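Local coordinates for DNA primase (Aquifex aeolicus, PDB 2AU3), which probably synthesises the short RNA primers that DNA polymerase extends during DNA replication, using a zinc-binding domain joined to an RNA polymerase domain, at residues 4-9 with 93-98; 9-14 with 64-69. All coordinates share one frame; numbering follows the deposited sequence.

Contact 1 of 2, residues 4-9 with 93-98; sequences SSDIDE and KLDLEK
Asp6 lays its carboxylate across the extended run Lys93-Asp95. With CG beside the backbone N and anti to the carbonyl carbon (chi1 -66°), the group extends across these residues. Asp6 OD1 lies 3.2 Å from CD of Lys93, against the aliphatic part of that bent side chain, which crosses Asp6 at about a right angle; the ammonium NZ is not in contact. Asp6 OD2 takes a weak hydrogen bond from Asp95 N (3.3 Å). Asp6 OD2 also comes within 2.7 Å of Asp95 OD1, an approach of two acceptors with their carboxylate planes 47° apart. So close a pair would probably disfavour two full negative charges, although Lys98 NZ, on a poorly ordered side chain, pairs with Asp95 OD2 and may offset some of the charge. Next to this polar cluster, Leu94 CD1 packs on Asp6 CB (3.6 Å) and against Ile7 CD1 (4.0 Å), and a water joins Asp6 O to Lys93 O. An alanine here is likely to leave Asp95 N without its weak acceptor and the Lys93 methylenes without their cover. One residue earlier in the chain, Ser5 OG accepts from Asp8 N at 3.3 Å. This is the N-cap of helix 6-13, whose first turn is braced on the loop joining helices 79-90 and 101-122, at the surface of the zinc-binding region.

Contact 2 of 2, residues 9-14 with 64-69; sequences ELRREI and GGDAIK
Asp66 OD2 is drawn on by two groups: the hydroxyl of Tyr79, to which it is hydrogen-bonded, and Arg11, whose NE stands 4.0 Å off in a long salt bridge. The guanidinium and carboxylate planes are turned 49° apart, so the two groups meet aslant. Tyr79 also bonds to Arg11 NH2, tying the pair together, while NH1 of the arginine reaches a salt bridge with Glu103. The other carboxylate oxygen of Asp66 faces its own helix: OD1 accepts from Lys69 N at 2.9 Å in a fairly straight bond (161°). With CG set between backbone N and carbonyl carbon (chi1 67°), one side chain can cap the helix and still offer OD2 to Tyr79 and Arg11. Beside this polar cluster the contact turns apolar. Ile68 CD1 touches both Arg11 CG (3.9 Å) and Leu10 CD2 (4.1 Å), its side chain crossing that of the arginine at about a right angle. Ile68 CG1 meets Ile14 CD1 at 4.0 Å, and CG2 of Ile14 rests on Ala67 CB at 3.6 Å. Tyr79 and Ala82 of helix 79-90 touch Ile68, and Val19 of helix 16-23 touches both Ile14 and Ala67. Here the end of helix 6-13 packs on the N-capped start of helix 67-75, just after edge strand 64-65 of the antiparallel sheet in the CHC2-type zinc ribbon.

In the fold
Helix 6-13 serves both contacts, its first turn in contact 1 and its last in contact 2, with Glu9 common to the two segments. Their centres are 13 Å apart, yet the apolar sides join directly: Ile7 CD1 reaches Ile68 CD1 at 4.0 Å. Helix 79-90 backs both places, with Ala83 touching both Ile7 and Leu94, and Ala82 beside Ile68. Glu103 of helix 101-122 likewise touches Ile7 and pairs with Arg11. Neither contact lies at the zinc site of Cys37, His40, Cys58 and Cys61, but contact 2 connects to its ribbon, where Gly65 pairs with Phe56 in the strand that ends at Cys58.

Contact 1 of 2, residues 4-9 with 93-98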
ATOM      1  N   SER A   4      15.619  22.521   7.545  1.00 54.38           N
ATOM      2  CA  SER A   4      16.430  22.439   8.773  1.00 52.34           C
ATOM      3  C   SER A   4      15.591  22.233  10.048  1.00 50.46           C
ATOM      4  O   SER A   4      14.903  23.162  10.480  1.00 50.95           O
ATOM      5  CB  SER A   4      17.222  23.738   8.928  1.00 52.99           C
ATOM      6  OG  SER A   4      16.360  24.872   8.819  1.00 53.77           O
ATOM      7  N   SER A   5      15.660  21.051  10.673  1.00 46.90           N
ATOM      8  CA  SER A   5      14.833  20.802  11.868  1.00 43.67           C
ATOM      9  C   SER A   5      15.466  19.887  12.925  1.00 41.30           C
ATOM     10  O   SER A   5      16.052  18.866  12.598  1.00 39.91           O
ATOM     11  CB  SER A   5      13.430  20.308  11.479  1.00 43.83           C
ATOM     12  OG  SER A   5      13.329  18.893  11.477  1.00 42.99           O
ATOM     13  N   ASP A   6      15.322  20.266  14.196  1.00 38.55           N
ATOM     14  CA  ASP A   6      15.923  19.526  15.313  1.00 36.08           C
ATOM     15  C   ASP A   6      15.595  18.042  15.264  1.00 34.59           C
ATOM     16  O   ASP A   6      16.459  17.193  15.518  1.00 33.07           O
ATOM     17  CB  ASP A   6      15.451  20.076  16.658  1.00 36.28           C
ATOM     18  CG  ASP A   6      15.929  21.488  16.919  1.00 37.01           C
ATOM     19  OD1 ASP A   6      16.781  21.978  16.152  1.00 34.49           O
ATOM     20  OD2 ASP A   6      15.500  22.186  17.878  1.00 38.08           O
ATOM     21  N   ILE A   7      14.330  17.741  14.962  1.00 32.43           N
ATOM     22  CA  ILE A   7      13.828  16.385  14.997  1.00 31.10           C
ATOM     23  C   ILE A   7      14.401  15.520  13.864  1.00 30.85           C
ATOM     24  O   ILE A   7      14.719  14.356  14.074  1.00 30.06           O
ATOM     25  CB  ILE A   7      12.268  16.379  14.982  1.00 31.42           C
ATOM     26  CG1 ILE A   7      11.742  15.005  15.361  1.00 31.22           C
ATOM     27  CG2 ILE A   7      11.729  16.824  13.645  1.00 30.29           C
ATOM     28  CD1 ILE A   7      11.937  14.707  16.821  1.00 32.80           C
ATOM     29  N   ASP A   8      14.519  16.089  12.671  1.00 30.40           N
ATOM     30  CA  ASP A   8      15.126  15.376  11.561  1.00 30.57           C
ATOM     31  C   ASP A   8      16.624  15.136  11.867  1.00 29.53           C
ATOM     32  O   ASP A   8      17.147  14.037  11.673  1.00 29.32           O
ATOM     33  CB  ASP A   8      14.949  16.195  10.276  1.00 31.44           C
ATOM     34  CG  ASP A   8      15.553  15.523   9.049  1.00 34.69           C
ATOM     35  OD1 ASP A   8      15.278  14.316   8.793  1.00 38.27           O
ATOM     36  OD2 ASP A   8      16.301  16.145   8.260  1.00 39.31           O
ATOM     37  N   GLU A   9      17.290  16.172  12.362  1.00 27.73           N
ATOM     38  CA  GLU A   9      18.689  16.070  12.766  1.00 26.98           C
ATOM     39  C   GLU A   9      18.861  15.040  13.882  1.00 25.94           C
ATOM     40  O   GLU A   9      19.805  14.260  13.880  1.00 25.42           O
ATOM     41  CB  GLU A   9      19.213  17.458  13.204  1.00 27.02           C
ATOM     42  CG  GLU A   9      19.357  18.449  12.054  1.00 26.59           C
ATOM     43  CD  GLU A   9      20.281  17.957  10.927  1.00 30.89           C
ATOM     44  OE1 GLU A   9      21.425  17.483  11.216  1.00 30.88           O
ATOM     45  OE2 GLU A   9      19.887  18.089   9.742  1.00 27.35           O
ATOM     46  N   LYS A  93      20.110  19.327  20.200  1.00 31.73           N
ATOM     47  CA  LYS A  93      19.121  20.280  20.660  1.00 34.76           C
ATOM     48  C   LYS A  93      17.733  19.835  20.173  1.00 35.70           C
ATOM     49  O   LYS A  93      17.605  19.207  19.118  1.00 35.36           O
ATOM     50  CB  LYS A  93      19.496  21.691  20.191  1.00 35.49           C
ATOM     51  CG  LYS A  93      18.526  22.367  19.217  1.00 39.53           C
ATOM     52  CD  LYS A  93      19.238  22.850  17.946  1.00 47.06           C
ATOM     53  CE  LYS A  93      19.516  24.356  17.969  1.00 49.27           C
ATOM     54  NZ  LYS A  93      20.983  24.666  17.790  1.00 52.52           N
ATOM     55  N   LEU A  94      16.714  20.099  20.979  1.00 37.34           N
ATOM     56  CA  LEU A  94      15.328  19.914  20.558  1.00 39.79           C
ATOM     57  C   LEU A  94      14.387  20.776  21.395  1.00 41.82           C
ATOM     58  O   LEU A  94      14.021  20.400  22.505  1.00 41.53           O
ATOM     59  CB  LEU A  94      14.917  18.435  20.622  1.00 38.99           C
ATOM     60  CG  LEU A  94      13.491  18.066  20.183  1.00 38.24           C
ATOM     61  CD1 LEU A  94      13.398  17.921  18.679  1.00 35.49           C
ATOM     62  CD2 LEU A  94      13.083  16.789  20.858  1.00 38.21           C
ATOM     63  N   ASP A  95      14.010  21.933  20.860  1.00 44.97           N
ATOM     64  CA  ASP A  95      13.025  22.793  21.515  1.00 48.74           C
ATOM     65  C   ASP A  95      11.641  22.399  21.021  1.00 50.32           C
ATOM     66  O   ASP A  95      11.358  22.503  19.827  1.00 49.88           O
ATOM     67  CB  ASP A  95      13.300  24.282  21.247  1.00 49.29           C
ATOM     68  CG  ASP A  95      14.360  24.503  20.165  0.50 52.31           C
ATOM     69  OD1 ASP A  95      14.074  24.192  18.989  0.50 56.20           O
ATOM     70  OD2 ASP A  95      15.503  24.977  20.393  0.50 54.76           O
ATOM     71  N   LEU A  96      10.794  21.926  21.936  1.00 53.16           N
ATOM     72  CA  LEU A  96       9.480  21.386  21.571  1.00 56.64           C
ATOM     73  C   LEU A  96       8.554  22.443  20.983  1.00 58.48           C
ATOM     74  O   LEU A  96       7.515  22.109  20.414  1.00 58.50           O
ATOM     75  CB  LEU A  96       8.795  20.709  22.762  1.00 56.81           C
ATOM     76  CG  LEU A  96       9.587  19.702  23.591  1.00 58.52           C
ATOM     77  CD1 LEU A  96       9.263  19.902  25.064  1.00 60.56           C
ATOM     78  CD2 LEU A  96       9.293  18.267  23.151  1.00 59.37           C
ATOM     79  N   GLU A  97       8.943  23.711  21.133  1.00 70.94           N
ATOM     80  CA  GLU A  97       8.196  24.843  20.587  1.00 73.12           C
ATOM     81  C   GLU A  97       8.484  25.068  19.108  1.00 72.79           C
ATOM     82  O   GLU A  97       7.680  25.668  18.398  1.00 73.61           O
ATOM     83  CB  GLU A  97       8.504  26.123  21.379  1.00 74.27           C
ATOM     84  CG  GLU A  97       7.692  26.291  22.664  0.50 78.59           C
ATOM     85  CD  GLU A  97       6.299  25.681  22.583  0.50 83.43           C
ATOM     86  OE1 GLU A  97       5.412  26.286  21.934  0.50 85.00           O
ATOM     87  OE2 GLU A  97       6.095  24.595  23.170  0.50 84.69           O
ATOM     88  N   LYS A  98       9.635  24.593  18.651  1.00 71.85           N
ATOM     89  CA  LYS A  98      10.016  24.718  17.253  1.00 70.64           C
ATOM     90  C   LYS A  98       9.575  23.517  16.420  1.00 68.09           C
ATOM     91  O   LYS A  98       9.818  23.481  15.212  1.00 68.28           O
ATOM     92  CB  LYS A  98      11.530  24.894  17.125  1.00 72.00           C
ATOM     93  CG  LYS A  98      12.030  26.341  17.185  1.00 76.04           C
ATOM     94  CD  LYS A  98      13.448  26.445  16.600  1.00 82.42           C
ATOM     95  CE  LYS A  98      14.145  27.746  17.005  1.00 85.48           C
ATOM     96  NZ  LYS A  98      15.239  27.523  17.997  1.00 87.02           N
TER
HETATM   97  O   HOH W   1      18.585  17.960  17.017  1.00 21.92           O
HETATM   98  O   HOH W   2      12.570  21.476  17.392  1.00 28.69           O

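Contact 2 of 2, residues 9-14 with 64-69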
ATOM      1  N   GLU A   9      17.290  16.172  12.362  1.00 27.73           N
ATOM      2  CA  GLU A   9      18.689  16.070  12.766  1.00 26.98           C
ATOM      3  C   GLU A   9      18.861  15.040  13.882  1.00 25.94           C
ATOM      4  O   GLU A   9      19.805  14.260  13.880  1.00 25.42           O
ATOM      5  CB  GLU A   9      19.213  17.458  13.204  1.00 27.02           C
ATOM      6  CG  GLU A   9      19.357  18.449  12.054  1.00 26.59           C
ATOM      7  CD  GLU A   9      20.281  17.957  10.927  1.00 30.89           C
ATOM      8  OE1 GLU A   9      21.425  17.483  11.216  1.00 30.88           O
ATOM      9  OE2 GLU A   9      19.887  18.089   9.742  1.00 27.35           O
ATOM     10  N   LEU A  10      17.929  15.013  14.824  1.00 25.30           N
ATOM     11  CA  LEU A  10      17.973  13.993  15.870  1.00 24.52           C
ATOM     12  C   LEU A  10      17.848  12.612  15.257  1.00 24.43           C
ATOM     13  O   LEU A  10      18.619  11.717  15.578  1.00 23.93           O
ATOM     14  CB  LEU A  10      16.869  14.202  16.907  1.00 23.79           C
ATOM     15  CG  LEU A  10      16.768  13.131  17.994  1.00 24.85           C
ATOM     16  CD1 LEU A  10      18.108  12.922  18.728  1.00 22.70           C
ATOM     17  CD2 LEU A  10      15.633  13.426  18.981  1.00 26.15           C
ATOM     18  N   ARG A  11      16.864  12.428  14.383  1.00 23.92           N
ATOM     19  CA  ARG A  11      16.638  11.105  13.839  1.00 24.83           C
ATOM     20  C   ARG A  11      17.854  10.592  13.070  1.00 24.78           C
ATOM     21  O   ARG A  11      18.192   9.429  13.189  1.00 24.83           O
ATOM     22  CB  ARG A  11      15.434  11.073  12.930  1.00 24.99           C
ATOM     23  CG  ARG A  11      14.123  11.299  13.630  1.00 26.38           C
ATOM     24  CD  ARG A  11      13.108  11.811  12.682  1.00 25.73           C
ATOM     25  NE  ARG A  11      11.768  11.640  13.196  1.00 29.01           N
ATOM     26  CZ  ARG A  11      10.749  12.372  12.811  1.00 26.18           C
ATOM     27  NH1 ARG A  11      10.933  13.329  11.893  1.00 25.00           N
ATOM     28  NH2 ARG A  11       9.546  12.132  13.309  1.00 27.70           N
ATOM     29  N   ARG A  12      18.485  11.462  12.284  1.00 24.92           N
ATOM     30  CA  ARG A  12      19.709  11.095  11.546  1.00 25.94           C
ATOM     31  C   ARG A  12      20.839  10.587  12.467  1.00 25.16           C
ATOM     32  O   ARG A  12      21.525   9.607  12.155  1.00 24.88           O
ATOM     33  CB  ARG A  12      20.210  12.264  10.692  1.00 26.40           C
ATOM     34  CG  ARG A  12      19.318  12.622   9.478  1.00 29.41           C
ATOM     35  CD  ARG A  12      19.618  14.036   8.907  1.00 34.45           C
ATOM     36  NE  ARG A  12      18.750  14.388   7.778  1.00 38.58           N
ATOM     37  CZ  ARG A  12      18.985  14.059   6.507  1.00 41.68           C
ATOM     38  NH1 ARG A  12      20.071  13.370   6.180  1.00 41.85           N
ATOM     39  NH2 ARG A  12      18.122  14.418   5.554  1.00 43.17           N
ATOM     40  N   GLU A  13      21.004  11.242  13.610  1.00 24.23           N
ATOM     41  CA  GLU A  13      22.068  10.926  14.555  1.00 23.63           C
ATOM     42  C   GLU A  13      21.848   9.615  15.331  1.00 23.78           C
ATOM     43  O   GLU A  13      22.822   8.963  15.734  1.00 22.84           O
ATOM     44  CB  GLU A  13      22.230  12.087  15.542  1.00 23.82           C
ATOM     45  CG  GLU A  13      23.375  11.910  16.535  1.00 23.52           C
ATOM     46  CD  GLU A  13      24.733  12.255  15.943  1.00 24.77           C
ATOM     47  OE1 GLU A  13      24.816  12.554  14.717  1.00 25.63           O
ATOM     48  OE2 GLU A  13      25.721  12.216  16.703  1.00 23.10           O
ATOM     49  N   ILE A  14      20.584   9.239  15.564  1.00 22.89           N
ATOM     50  CA  ILE A  14      20.291   8.027  16.349  1.00 24.64           C
ATOM     51  C   ILE A  14      20.554   6.768  15.532  1.00 24.54           C
ATOM     52  O   ILE A  14      20.300   6.743  14.330  1.00 24.98           O
ATOM     53  CB  ILE A  14      18.820   7.999  16.826  1.00 24.52           C
ATOM     54  CG1 ILE A  14      18.567   9.083  17.869  1.00 25.84           C
ATOM     55  CG2 ILE A  14      18.507   6.662  17.432  1.00 25.86           C
ATOM     56  CD1 ILE A  14      17.105   9.507  17.914  1.00 28.49           C
ATOM     57  N   GLY A  64       5.444  -1.468  15.371  1.00 21.59           N
ATOM     58  CA  GLY A  64       6.628  -1.138  14.600  1.00 21.61           C
ATOM     59  C   GLY A  64       6.881   0.346  14.612  1.00 21.60           C
ATOM     60  O   GLY A  64       5.983   1.125  14.929  1.00 22.28           O
ATOM     61  N   GLY A  65       8.103   0.740  14.280  1.00 21.06           N
ATOM     62  CA  GLY A  65       8.427   2.148  14.165  1.00 21.24           C
ATOM     63  C   GLY A  65       9.912   2.459  14.290  1.00 21.50           C
ATOM     64  O   GLY A  65      10.766   1.562  14.216  1.00 21.02           O
ATOM     65  N   ASP A  66      10.227   3.740  14.486  1.00 21.41           N
ATOM     66  CA  ASP A  66      11.619   4.156  14.626  1.00 20.77           C
ATOM     67  C   ASP A  66      12.078   4.093  16.083  1.00 20.47           C
ATOM     68  O   ASP A  66      11.359   3.588  16.973  1.00 19.89           O
ATOM     69  CB  ASP A  66      11.881   5.550  13.980  1.00 21.46           C
ATOM     70  CG  ASP A  66      11.160   6.701  14.712  1.00 23.47           C
ATOM     71  OD1 ASP A  66      10.620   6.475  15.807  1.00 23.30           O
ATOM     72  OD2 ASP A  66      11.081   7.876  14.264  1.00 25.59           O
ATOM     73  N   ALA A  67      13.301   4.559  16.316  1.00 19.75           N
ATOM     74  CA  ALA A  67      13.898   4.499  17.637  1.00 18.74           C
ATOM     75  C   ALA A  67      13.166   5.373  18.664  1.00 18.77           C
ATOM     76  O   ALA A  67      12.923   4.938  19.786  1.00 18.88           O
ATOM     77  CB  ALA A  67      15.377   4.887  17.557  1.00 18.99           C
ATOM     78  N   ILE A  68      12.821   6.603  18.290  1.00 18.62           N
ATOM     79  CA  ILE A  68      12.096   7.474  19.204  1.00 18.69           C
ATOM     80  C   ILE A  68      10.781   6.816  19.632  1.00 19.01           C
ATOM     81  O   ILE A  68      10.379   6.872  20.815  1.00 19.45           O
ATOM     82  CB  ILE A  68      11.778   8.827  18.536  1.00 19.18           C
ATOM     83  CG1 ILE A  68      13.077   9.611  18.261  1.00 19.83           C
ATOM     84  CG2 ILE A  68      10.791   9.635  19.429  1.00 18.29           C
ATOM     85  CD1 ILE A  68      12.894  10.819  17.323  1.00 21.34           C
ATOM     86  N   LYS A  69      10.098   6.226  18.658  1.00 17.97           N
ATOM     87  CA  LYS A  69       8.826   5.579  18.902  1.00 18.81           C
ATOM     88  C   LYS A  69       8.986   4.397  19.863  1.00 18.39           C
ATOM     89  O   LYS A  69       8.145   4.197  20.740  1.00 18.71           O
ATOM     90  CB  LYS A  69       8.209   5.114  17.585  1.00 19.39           C
ATOM     91  CG  LYS A  69       7.032   4.185  17.772  1.00 21.10           C
ATOM     92  CD  LYS A  69       6.058   4.349  16.630  1.00 25.36           C
ATOM     93  CE  LYS A  69       4.709   3.788  16.984  1.00 26.58           C
ATOM     94  NZ  LYS A  69       4.115   3.137  15.791  1.00 27.54           N
TER